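Local coordinates for protein 2-oxoglutarate carboxylase small subunit (Hydrogenobacter thermophilus, PDB 7KCT) that belongs to the biotin carboxylase family, contains an ATP-grasp domain, and binds adenosine-5'-diphosphate, bicarbonate and magnesium, at residues A[119-124]-A[297-302]; A[268-273]-A[280-285]. One frame throughout, in Å; residues are numbered along the deposited sequence.

The two contacts share the four-stranded antiparallel sheet of the ATP-grasp domain, their centres about 10 Å apart. Along the chain, contact 2 (helix 257-273, then strand 278-286) is nested inside the loop that contact 1 closes between 119-124 and 297-302. Strands 278-286 and 292-298 are neighbours in the sheet, joined here by a probable backbone hydrogen bond from Asn298 N to Thr281 O. Contact 2 sets a helix against the sheet, whereas contact 1 brings the turn after helix 115-120 to strand 292-298, one of its two edge strands. Both reach the adenosine-5'-diphosphate whose phosphates bind the magnesium ion, and contact 1 reaches a second, so these packed strands also line the ligand sites.

Contact 1 (A[119-124]-A[297-302]); sequences ELMGDK and MNTRIQ. With ADP (adenosine-5'-diphosphate), chain D; ADP (adenosine-5'-diphosphate), chain C.
Beside the nucleotide pockets of the ATP-grasp domain, Met121 packs against Met297 and Thr299 where strand 292-298 runs out into loop. Met121 CB faces the methyl CG2 of Thr299 at 3.9 Å. Bends at chi2 and chi3 (-58° and -79°) fold the thioether back, and Met121 CE comes to 4.2 Å from Met297 CB, while the rest of Met297 runs off, extended, in another direction. Water 1 joins the backbones: it accepts from Met297 N at 3.0 Å and donates weakly to Met121 O. Beyond this small apolar patch the segments serve different ligands. Arg300 grips one adenosine-5'-diphosphate with both terminal nitrogens, NH1 to O1B and the straighter NH2 to O3B (168°). NH1 also donates to Ile301 O, which lies in the guanidinium plane, and Asn298 CG lies above one face, near its rim; together these contacts probably hold the group's rotation. Lys124 NZ reaches O3A of the other adenosine-5'-diphosphate in a weak bond. Asp123, in the bicarbonate pocket with Arg126 and Arg202, caps helix 124-133 through OD1 to Arg126 N. The contact thus sits between the helices 115-120 and 124-133 and edge strand 292-298, where Met297 also touches Met282 of strand 278-286.

Contact 2 (A[268-273]-A[280-285]); sequences VKAAKE and GTMEFI. With MG (magnesium ion), chain E; ADP (adenosine-5'-diphosphate), chain C.
Met282 points from strand 278-286 of the ATP-grasp sheet straight at helix 257-273, and its terminal methyl meets the helix between two alanines. CG lies beside the backbone N (chi1 -62°), the chain continues extended through chi2, and a bend at chi3 sets Met282 CE 4.3 Å from Ala270 CB. Ala271 CB is equally distant from the same methyl, 4.3 Å from Met282 CE, while the closest approach is to backbone, Ala271 N to Met282 CE at 4.1 Å. Both CB atoms are directed at the strand, so one thioether is received by two short side chains in a helix-on-sheet packing. The helix also touches strand 229-236, where Ala271 meets Val229.

The next residue, Glu283, carries its carboxylate away from the helix to the magnesium ion. Extended beyond CG (chi2 -168°), it brings Glu283 OE2 to the metal at 2.2 Å. Glu296, two waters and two phosphate oxygens of adenosine-5'-diphosphate make up the rest of a six-atom shell. The other oxygen, Glu283 OE1, is shared by Lys245 and Gln302, contacts that should steady the carboxylate, and it accepts from metal-bound water 2 at 3.1 Å. Two residues on, Ile285 lies against the same nucleotide, its CD1 3.7 Å from the ribose C2' and its CG1 3.8 Å from the adenine C5.

Contact 1 (A[119-124]-A[297-302])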
ATOM      1  N   GLU A 119      -0.609  -5.466  34.980  1.00 35.27           N
ATOM      2  CA  GLU A 119      -1.049  -4.898  36.245  1.00 35.87           C
ATOM      3  C   GLU A 119      -0.003  -3.957  36.837  1.00 36.81           C
ATOM      4  O   GLU A 119      -0.338  -2.930  37.424  1.00 36.80           O
ATOM      5  CB  GLU A 119      -1.323  -6.031  37.208  1.00 44.35           C
ATOM      6  CG  GLU A 119      -2.288  -5.783  38.324  1.00 49.15           C
ATOM      7  CD  GLU A 119      -2.556  -7.117  38.976  1.00 53.57           C
ATOM      8  OE1 GLU A 119      -1.568  -7.701  39.479  1.00 57.12           O
ATOM      9  OE2 GLU A 119      -3.700  -7.621  38.904  1.00 50.68           O
ATOM     10  N   LEU A 120       1.261  -4.319  36.750  1.00 36.89           N
ATOM     11  CA  LEU A 120       2.305  -3.457  37.275  1.00 36.81           C
ATOM     12  C   LEU A 120       2.312  -2.082  36.602  1.00 45.40           C
ATOM     13  O   LEU A 120       2.408  -1.053  37.279  1.00 39.82           O
ATOM     14  CB  LEU A 120       3.644  -4.133  37.094  1.00 36.42           C
ATOM     15  CG  LEU A 120       4.877  -3.337  37.484  1.00 41.20           C
ATOM     16  CD1 LEU A 120       4.988  -3.184  39.010  1.00 34.38           C
ATOM     17  CD2 LEU A 120       6.163  -3.927  36.883  1.00 38.47           C
ATOM     18  N   MET A 121       2.319  -2.047  35.271  1.00 36.84           N
ATOM     19  CA  MET A 121       2.428  -0.816  34.510  1.00 33.03           C
ATOM     20  C   MET A 121       1.103  -0.161  34.253  1.00 39.17           C
ATOM     21  O   MET A 121       1.061   0.804  33.488  1.00 45.78           O
ATOM     22  CB  MET A 121       3.131  -1.090  33.194  1.00 39.04           C
ATOM     23  CG  MET A 121       4.416  -1.733  33.497  1.00 40.40           C
ATOM     24  SD  MET A 121       5.552  -0.762  34.597  1.00 43.86           S
ATOM     25  CE  MET A 121       6.374   0.514  33.547  1.00 45.93           C
ATOM     26  N   GLY A 122       0.060  -0.597  34.931  1.00 38.93           N
ATOM     27  CA  GLY A 122      -1.276  -0.072  34.749  1.00 39.52           C
ATOM     28  C   GLY A 122      -1.569   1.186  35.512  1.00 41.83           C
ATOM     29  O   GLY A 122      -2.632   1.780  35.338  1.00 46.45           O
ATOM     30  N   ASP A 123      -0.646   1.611  36.352  1.00 37.93           N
ATOM     31  CA  ASP A 123      -0.780   2.838  37.107  1.00 41.32           C
ATOM     32  C   ASP A 123       0.419   3.690  36.739  1.00 37.10           C
ATOM     33  O   ASP A 123       1.552   3.216  36.816  1.00 34.63           O
ATOM     34  CB  ASP A 123      -0.842   2.527  38.596  1.00 42.18           C
ATOM     35  CG  ASP A 123      -0.785   3.763  39.449  1.00 47.32           C
ATOM     36  OD1 ASP A 123       0.352   4.214  39.736  1.00 45.08           O
ATOM     37  OD2 ASP A 123      -1.862   4.304  39.809  1.00 47.46           O
ATOM     38  N   LYS A 124       0.165   4.931  36.302  1.00 37.52           N
ATOM     39  CA  LYS A 124       1.263   5.756  35.787  1.00 37.50           C
ATOM     40  C   LYS A 124       2.287   6.071  36.876  1.00 30.35           C
ATOM     41  O   LYS A 124       3.489   6.097  36.613  1.00 34.18           O
ATOM     42  CB  LYS A 124       0.739   7.071  35.179  1.00 39.57           C
ATOM     43  CG  LYS A 124      -0.054   6.957  33.839  1.00 51.20           C
ATOM     44  CD  LYS A 124      -0.061   8.314  33.031  1.00 44.60           C
ATOM     45  CE  LYS A 124      -1.181   8.355  31.984  1.00 49.75           C
ATOM     46  NZ  LYS A 124      -2.183   9.470  32.185  1.00 54.16           N
ATOM     47  N   MET A 297       3.842   3.898  29.927  1.00 32.44           N
ATOM     48  CA  MET A 297       4.082   2.755  29.056  1.00 30.92           C
ATOM     49  C   MET A 297       2.717   2.244  28.612  1.00 37.59           C
ATOM     50  O   MET A 297       1.775   2.256  29.399  1.00 46.40           O
ATOM     51  CB  MET A 297       4.836   1.626  29.762  1.00 39.18           C
ATOM     52  CG  MET A 297       5.134   0.465  28.827  1.00 43.36           C
ATOM     53  SD  MET A 297       6.206  -0.857  29.456  1.00 45.15           S
ATOM     54  CE  MET A 297       6.710  -1.560  27.860  1.00 41.61           C
ATOM     55  N   ASN A 298       2.587   1.821  27.360  1.00 31.56           N
ATOM     56  CA  ASN A 298       1.355   1.198  26.876  1.00 35.07           C
ATOM     57  C   ASN A 298       1.713  -0.264  26.626  1.00 32.21           C
ATOM     58  O   ASN A 298       2.578  -0.541  25.797  1.00 30.63           O
ATOM     59  CB  ASN A 298       0.830   1.845  25.588  1.00 41.13           C
ATOM     60  CG  ASN A 298       0.155   3.195  25.820  1.00 44.33           C
ATOM     61  OD1 ASN A 298       0.195   4.071  24.956  1.00 53.73           O
ATOM     62  ND2 ASN A 298      -0.523   3.337  26.939  1.00 48.37           N
ATOM     63  N   THR A 299       1.091  -1.177  27.359  1.00 32.52           N
ATOM     64  CA  THR A 299       1.462  -2.590  27.303  1.00 30.10           C
ATOM     65  C   THR A 299       0.579  -3.332  26.290  1.00 32.00           C
ATOM     66  O   THR A 299      -0.197  -4.229  26.636  1.00 27.56           O
ATOM     67  CB  THR A 299       1.349  -3.223  28.688  1.00 26.92           C
ATOM     68  OG1 THR A 299       0.014  -3.069  29.168  1.00 30.29           O
ATOM     69  CG2 THR A 299       2.302  -2.549  29.665  1.00 35.44           C
ATOM     70  N   ARG A 300       0.689  -2.908  25.031  1.00 28.25           N
ATOM     71  CA  ARG A 300      -0.196  -3.359  23.954  1.00 31.61           C
ATOM     72  C   ARG A 300       0.319  -2.772  22.645  1.00 25.98           C
ATOM     73  O   ARG A 300       1.207  -1.911  22.630  1.00 30.47           O
ATOM     74  CB  ARG A 300      -1.640  -2.938  24.219  1.00 27.22           C
ATOM     75  CG  ARG A 300      -1.815  -1.420  24.523  1.00 29.76           C
ATOM     76  CD  ARG A 300      -3.202  -0.900  24.188  1.00 31.30           C
ATOM     77  NE  ARG A 300      -3.415   0.523  24.480  1.00 30.26           N
ATOM     78  CZ  ARG A 300      -3.138   1.534  23.652  1.00 41.06           C
ATOM     79  NH1 ARG A 300      -2.614   1.311  22.440  1.00 29.42           N
ATOM     80  NH2 ARG A 300      -3.403   2.786  24.048  1.00 37.71           N
ATOM     81  N   ILE A 301      -0.233  -3.263  21.535  1.00 31.72           N
ATOM     82  CA  ILE A 301      -0.020  -2.606  20.248  1.00 26.02           C
ATOM     83  C   ILE A 301      -0.683  -1.232  20.305  1.00 25.57           C
ATOM     84  O   ILE A 301      -1.662  -1.029  21.024  1.00 27.41           O
ATOM     85  CB  ILE A 301      -0.610  -3.456  19.108  1.00 27.77           C
ATOM     86  CG1 ILE A 301      -0.025  -3.043  17.763  1.00 32.12           C
ATOM     87  CG2 ILE A 301      -2.155  -3.360  19.092  1.00 25.78           C
ATOM     88  CD1 ILE A 301       1.389  -3.511  17.505  1.00 33.24           C
ATOM     89  N   GLN A 302      -0.141  -0.277  19.569  1.00 28.30           N
ATOM     90  CA  GLN A 302      -0.772   1.026  19.412  1.00 30.03           C
ATOM     91  C   GLN A 302      -1.296   1.251  17.992  1.00 28.52           C
ATOM     92  O   GLN A 302      -0.782   0.699  17.022  1.00 26.38           O
ATOM     93  CB  GLN A 302       0.237   2.134  19.725  1.00 34.41           C
ATOM     94  CG  GLN A 302       0.751   2.149  21.121  1.00 36.87           C
ATOM     95  CD  GLN A 302       1.665   3.337  21.340  1.00 39.49           C
ATOM     96  OE1 GLN A 302       2.688   3.467  20.677  1.00 35.11           O
ATOM     97  NE2 GLN A 302       1.262   4.238  22.219  1.00 41.37           N
TER
HETATM   98  PB  ADP D 502      -2.734   4.801  20.896  1.00 42.56           P
HETATM   99  O1B ADP D 502      -2.824   3.368  20.405  1.00 35.08           O
HETATM  100  O2B ADP D 502      -1.606   5.715  20.473  1.00 41.42           O
HETATM  101  O3B ADP D 502      -3.214   5.029  22.295  1.00 49.52           O
HETATM  102  PA  ADP D 502      -5.326   6.158  20.946  1.00 49.22           P
HETATM  103  O1A ADP D 502      -6.562   6.613  20.247  1.00 47.01           O
HETATM  104  O2A ADP D 502      -4.901   6.669  22.312  1.00 47.96           O
HETATM  105  O3A ADP D 502      -4.069   5.775  20.058  1.00 46.16           O
HETATM  106  O5' ADP D 502      -6.030   4.429  21.582  1.00 49.08           O
HETATM  107  C5' ADP D 502      -7.148   3.942  20.724  1.00 43.92           C
HETATM  108  C4' ADP D 502      -8.298   3.441  21.471  1.00 45.69           C
HETATM  109  O4' ADP D 502      -8.017   2.938  22.759  1.00 43.01           O
HETATM  110  C3' ADP D 502      -9.224   4.783  21.599  1.00 51.45           C
HETATM  111  O3' ADP D 502     -10.493   4.425  21.466  1.00 52.12           O
HETATM  112  C2' ADP D 502      -8.781   5.162  23.066  1.00 55.86           C
HETATM  113  O2' ADP D 502      -9.772   5.762  23.760  1.00 53.10           O
HETATM  114  C1' ADP D 502      -8.719   3.707  23.620  1.00 42.86           C
HETATM  115  N9  ADP D 502      -7.812   3.530  24.828  1.00 48.18           N
HETATM  116  C8  ADP D 502      -6.461   3.922  24.998  1.00 50.27           C
HETATM  117  N7  ADP D 502      -5.966   3.619  26.227  1.00 47.75           N
HETATM  118  C5  ADP D 502      -7.010   2.975  26.856  1.00 49.88           C
HETATM  119  C6  ADP D 502      -7.106   2.428  28.150  1.00 51.48           C
HETATM  120  N6  ADP D 502      -6.031   2.474  29.015  1.00 55.68           N
HETATM  121  N1  ADP D 502      -8.273   1.835  28.564  1.00 45.18           N
HETATM  122  C2  ADP D 502      -9.303   1.861  27.637  1.00 41.46           C
HETATM  123  N3  ADP D 502      -9.360   2.348  26.371  1.00 44.39           N
HETATM  124  C4  ADP D 502      -8.165   2.903  26.009  1.00 45.20           C
HETATM  125  PB  ADP C 501      -2.774   9.110  28.129  1.00 42.35           P
HETATM  126  O1B ADP C 501      -4.179   9.602  28.141  1.00 48.07           O
HETATM  127  O2B ADP C 501      -1.881   8.972  26.923  1.00 36.11           O
HETATM  128  O3B ADP C 501      -2.474   8.042  29.163  1.00 55.96           O
HETATM  129  PA  ADP C 501      -0.353  10.415  28.710  1.00 40.42           P
HETATM  130  O1A ADP C 501       0.470   9.766  27.656  1.00 34.39           O
HETATM  131  O2A ADP C 501       0.316  10.682  30.049  1.00 45.82           O
HETATM  132  O3A ADP C 501      -1.892  10.455  28.995  1.00 43.42           O
HETATM  133  O5' ADP C 501      -0.078  12.164  28.090  1.00 42.27           O
HETATM  134  C5' ADP C 501      -1.181  12.680  27.260  1.00 44.81           C
HETATM  135  C4' ADP C 501      -0.541  13.733  26.446  1.00 37.70           C
HETATM  136  O4' ADP C 501      -0.504  14.869  27.342  1.00 37.83           O
HETATM  137  C3' ADP C 501       0.854  13.407  26.066  1.00 41.56           C
HETATM  138  O3' ADP C 501       0.905  12.893  24.730  1.00 43.70           O
HETATM  139  C2' ADP C 501       1.406  14.830  26.015  1.00 40.95           C
HETATM  140  O2' ADP C 501       0.894  15.582  24.849  1.00 40.73           O
HETATM  141  C1' ADP C 501       0.758  15.512  27.185  1.00 36.34           C
HETATM  142  N9  ADP C 501       1.578  15.385  28.414  1.00 38.19           N
HETATM  143  C8  ADP C 501       1.674  14.318  29.317  1.00 33.33           C
HETATM  144  N7  ADP C 501       2.521  14.613  30.338  1.00 38.58           N
HETATM  145  C5  ADP C 501       3.003  15.891  30.052  1.00 41.28           C
HETATM  146  C6  ADP C 501       3.913  16.745  30.725  1.00 40.53           C
HETATM  147  N6  ADP C 501       4.506  16.330  31.876  1.00 34.82           N
HETATM  148  N1  ADP C 501       4.246  17.958  30.217  1.00 32.15           N
HETATM  149  C2  ADP C 501       3.595  18.287  29.074  1.00 38.26           C
HETATM  150  N3  ADP C 501       2.707  17.597  28.338  1.00 33.62           N
HETATM  151  C4  ADP C 501       2.425  16.379  28.868  1.00 37.64           C
HETATM  152  O   HOH W   1       2.309   3.723  32.468  1.00 32.05           O

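Contact 2 (A[268-273]-A[280-285])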
ATOM      1  N   VAL A 268      15.075  -0.804  26.347  1.00 32.59           N
ATOM      2  CA  VAL A 268      15.273  -2.252  26.320  1.00 37.44           C
ATOM      3  C   VAL A 268      15.631  -2.749  27.718  1.00 37.08           C
ATOM      4  O   VAL A 268      14.940  -3.608  28.295  1.00 34.52           O
ATOM      5  CB  VAL A 268      16.349  -2.628  25.286  1.00 30.31           C
ATOM      6  CG1 VAL A 268      16.806  -4.107  25.448  1.00 38.53           C
ATOM      7  CG2 VAL A 268      15.831  -2.456  23.906  1.00 39.06           C
ATOM      8  N   LYS A 269      16.661  -2.136  28.322  1.00 39.38           N
ATOM      9  CA  LYS A 269      17.092  -2.520  29.673  1.00 39.46           C
ATOM     10  C   LYS A 269      15.938  -2.522  30.650  1.00 38.00           C
ATOM     11  O   LYS A 269      15.794  -3.434  31.461  1.00 41.09           O
ATOM     12  CB  LYS A 269      18.187  -1.563  30.172  1.00 49.98           C
ATOM     13  CG  LYS A 269      18.769  -1.903  31.569  1.00 64.84           C
ATOM     14  CD  LYS A 269      19.807  -0.875  32.052  1.00 72.17           C
ATOM     15  CE  LYS A 269      20.122  -1.073  33.533  1.00 72.68           C
ATOM     16  NZ  LYS A 269      20.464  -2.502  33.830  1.00 76.66           N
ATOM     17  N   ALA A 270      15.098  -1.505  30.602  1.00 34.70           N
ATOM     18  CA  ALA A 270      13.993  -1.472  31.541  1.00 32.91           C
ATOM     19  C   ALA A 270      12.949  -2.531  31.201  1.00 34.29           C
ATOM     20  O   ALA A 270      12.313  -3.088  32.098  1.00 32.74           O
ATOM     21  CB  ALA A 270      13.413  -0.070  31.577  1.00 44.72           C
ATOM     22  N   ALA A 271      12.737  -2.795  29.906  1.00 38.22           N
ATOM     23  CA  ALA A 271      11.804  -3.836  29.476  1.00 36.28           C
ATOM     24  C   ALA A 271      12.245  -5.211  29.967  1.00 37.86           C
ATOM     25  O   ALA A 271      11.431  -5.998  30.471  1.00 37.69           O
ATOM     26  CB  ALA A 271      11.691  -3.816  27.948  1.00 29.77           C
ATOM     27  N   LYS A 272      13.520  -5.533  29.791  1.00 36.26           N
ATOM     28  CA  LYS A 272      14.043  -6.797  30.307  1.00 44.78           C
ATOM     29  C   LYS A 272      13.912  -6.874  31.822  1.00 40.96           C
ATOM     30  O   LYS A 272      13.593  -7.935  32.367  1.00 41.91           O
ATOM     31  CB  LYS A 272      15.501  -6.958  29.906  1.00 36.06           C
ATOM     32  CG  LYS A 272      15.732  -7.237  28.466  1.00 39.17           C
ATOM     33  CD  LYS A 272      17.201  -7.041  28.111  1.00 42.07           C
ATOM     34  CE  LYS A 272      17.590  -7.801  26.838  1.00 49.60           C
ATOM     35  NZ  LYS A 272      18.036  -9.208  27.174  1.00 61.21           N
ATOM     36  N   GLU A 273      14.108  -5.755  32.523  1.00 41.04           N
ATOM     37  CA  GLU A 273      14.042  -5.791  33.989  1.00 41.86           C
ATOM     38  C   GLU A 273      12.661  -6.205  34.474  1.00 44.16           C
ATOM     39  O   GLU A 273      12.534  -6.887  35.495  1.00 43.29           O
ATOM     40  CB  GLU A 273      14.400  -4.429  34.603  1.00 44.36           C
ATOM     41  CG  GLU A 273      15.888  -4.098  34.654  1.00 55.85           C
ATOM     42  CD  GLU A 273      16.191  -2.825  35.467  1.00 67.42           C
ATOM     43  OE1 GLU A 273      15.539  -2.573  36.516  1.00 65.17           O
ATOM     44  OE2 GLU A 273      17.086  -2.068  35.039  1.00 68.47           O
ATOM     45  N   GLY A 280       5.058  -3.483  23.030  1.00 29.39           N
ATOM     46  CA  GLY A 280       4.710  -2.468  24.006  1.00 27.50           C
ATOM     47  C   GLY A 280       5.403  -1.189  23.608  1.00 27.29           C
ATOM     48  O   GLY A 280       6.296  -1.190  22.767  1.00 27.10           O
ATOM     49  N   THR A 281       4.956  -0.087  24.187  1.00 31.11           N
ATOM     50  CA  THR A 281       5.489   1.220  23.851  1.00 32.73           C
ATOM     51  C   THR A 281       5.788   1.998  25.119  1.00 27.71           C
ATOM     52  O   THR A 281       4.958   2.018  26.025  1.00 32.67           O
ATOM     53  CB  THR A 281       4.480   2.019  22.984  1.00 34.93           C
ATOM     54  OG1 THR A 281       4.411   1.411  21.688  1.00 34.31           O
ATOM     55  CG2 THR A 281       4.912   3.489  22.894  1.00 37.13           C
ATOM     56  N   MET A 282       6.930   2.694  25.154  1.00 31.00           N
ATOM     57  CA  MET A 282       7.277   3.626  26.232  1.00 30.30           C
ATOM     58  C   MET A 282       7.180   5.057  25.722  1.00 27.48           C
ATOM     59  O   MET A 282       7.805   5.389  24.719  1.00 31.35           O
ATOM     60  CB  MET A 282       8.662   3.316  26.755  1.00 37.58           C
ATOM     61  CG  MET A 282       8.677   1.921  27.333  1.00 45.88           C
ATOM     62  SD  MET A 282      10.087   2.014  28.345  1.00 70.41           S
ATOM     63  CE  MET A 282      10.709   0.342  28.279  1.00 59.26           C
ATOM     64  N   GLU A 283       6.338   5.877  26.364  1.00 27.53           N
ATOM     65  CA  GLU A 283       6.099   7.218  25.866  1.00 29.59           C
ATOM     66  C   GLU A 283       6.914   8.194  26.715  1.00 39.92           C
ATOM     67  O   GLU A 283       6.959   8.053  27.949  1.00 31.22           O
ATOM     68  CB  GLU A 283       4.611   7.552  25.917  1.00 31.03           C
ATOM     69  CG  GLU A 283       3.735   6.527  25.135  1.00 39.94           C
ATOM     70  CD  GLU A 283       2.280   6.968  24.916  1.00 46.42           C
ATOM     71  OE1 GLU A 283       1.749   6.704  23.819  1.00 51.82           O
ATOM     72  OE2 GLU A 283       1.626   7.518  25.841  1.00 43.56           O
ATOM     73  N   PHE A 284       7.578   9.143  26.030  1.00 33.68           N
ATOM     74  CA  PHE A 284       8.417  10.213  26.579  1.00 34.24           C
ATOM     75  C   PHE A 284       7.879  11.578  26.150  1.00 38.27           C
ATOM     76  O   PHE A 284       7.287  11.711  25.081  1.00 35.47           O
ATOM     77  CB  PHE A 284       9.832  10.117  26.047  1.00 27.92           C
ATOM     78  CG  PHE A 284      10.538   8.899  26.450  1.00 38.99           C
ATOM     79  CD1 PHE A 284      10.295   7.700  25.800  1.00 37.70           C
ATOM     80  CD2 PHE A 284      11.454   8.935  27.494  1.00 35.59           C
ATOM     81  CE1 PHE A 284      10.969   6.590  26.171  1.00 37.97           C
ATOM     82  CE2 PHE A 284      12.129   7.818  27.882  1.00 32.71           C
ATOM     83  CZ  PHE A 284      11.885   6.643  27.229  1.00 44.50           C
ATOM     84  N   ILE A 285       8.093  12.590  26.983  1.00 39.16           N
ATOM     85  CA  ILE A 285       7.979  14.006  26.631  1.00 33.30           C
ATOM     86  C   ILE A 285       9.395  14.531  26.412  1.00 38.78           C
ATOM     87  O   ILE A 285      10.298  14.252  27.208  1.00 35.53           O
ATOM     88  CB  ILE A 285       7.279  14.793  27.747  1.00 39.20           C
ATOM     89  CG1 ILE A 285       5.802  14.447  27.882  1.00 44.61           C
ATOM     90  CG2 ILE A 285       7.415  16.301  27.514  1.00 47.48           C
ATOM     91  CD1 ILE A 285       5.002  14.780  26.657  1.00 44.39           C
TER
HETATM   92 MG    MG E 503      -0.403   8.137  26.336  1.00 47.55          MG
HETATM   93  PB  ADP C 501      -2.774   9.110  28.129  1.00 42.35           P
HETATM   94  O1B ADP C 501      -4.179   9.602  28.141  1.00 48.07           O
HETATM   95  O2B ADP C 501      -1.881   8.972  26.923  1.00 36.11           O
HETATM   96  O3B ADP C 501      -2.474   8.042  29.163  1.00 55.96           O
HETATM   97  PA  ADP C 501      -0.353  10.415  28.710  1.00 40.42           P
HETATM   98  O1A ADP C 501       0.470   9.766  27.656  1.00 34.39           O
HETATM   99  O2A ADP C 501       0.316  10.682  30.049  1.00 45.82           O
HETATM  100  O3A ADP C 501      -1.892  10.455  28.995  1.00 43.42           O
HETATM  101  O5' ADP C 501      -0.078  12.164  28.090  1.00 42.27           O
HETATM  102  C5' ADP C 501      -1.181  12.680  27.260  1.00 44.81           C
HETATM  103  C4' ADP C 501      -0.541  13.733  26.446  1.00 37.70           C
HETATM  104  O4' ADP C 501      -0.504  14.869  27.342  1.00 37.83           O
HETATM  105  C3' ADP C 501       0.854  13.407  26.066  1.00 41.56           C
HETATM  106  O3' ADP C 501       0.905  12.893  24.730  1.00 43.70           O
HETATM  107  C2' ADP C 501       1.406  14.830  26.015  1.00 40.95           C
HETATM  108  O2' ADP C 501       0.894  15.582  24.849  1.00 40.73           O
HETATM  109  C1' ADP C 501       0.758  15.512  27.185  1.00 36.34           C
HETATM  110  N9  ADP C 501       1.578  15.385  28.414  1.00 38.19           N
HETATM  111  C8  ADP C 501       1.674  14.318  29.317  1.00 33.33           C
HETATM  112  N7  ADP C 501       2.521  14.613  30.338  1.00 38.58           N
HETATM  113  C5  ADP C 501       3.003  15.891  30.052  1.00 41.28           C
HETATM  114  C6  ADP C 501       3.913  16.745  30.725  1.00 40.53           C
HETATM  115  N6  ADP C 501       4.506  16.330  31.876  1.00 34.82           N
HETATM  116  N1  ADP C 501       4.246  17.958  30.217  1.00 32.15           N
HETATM  117  C2  ADP C 501       3.595  18.287  29.074  1.00 38.26           C
HETATM  118  N3  ADP C 501       2.707  17.597  28.338  1.00 33.62           N
HETATM  119  C4  ADP C 501       2.425  16.379  28.868  1.00 37.64           C
HETATM  120  O   HOH W   2      -1.193   6.412  24.903  1.00 48.62           O
HETATM  121  O   HOH W   3      -0.568   9.225  24.753  1.00 49.67           O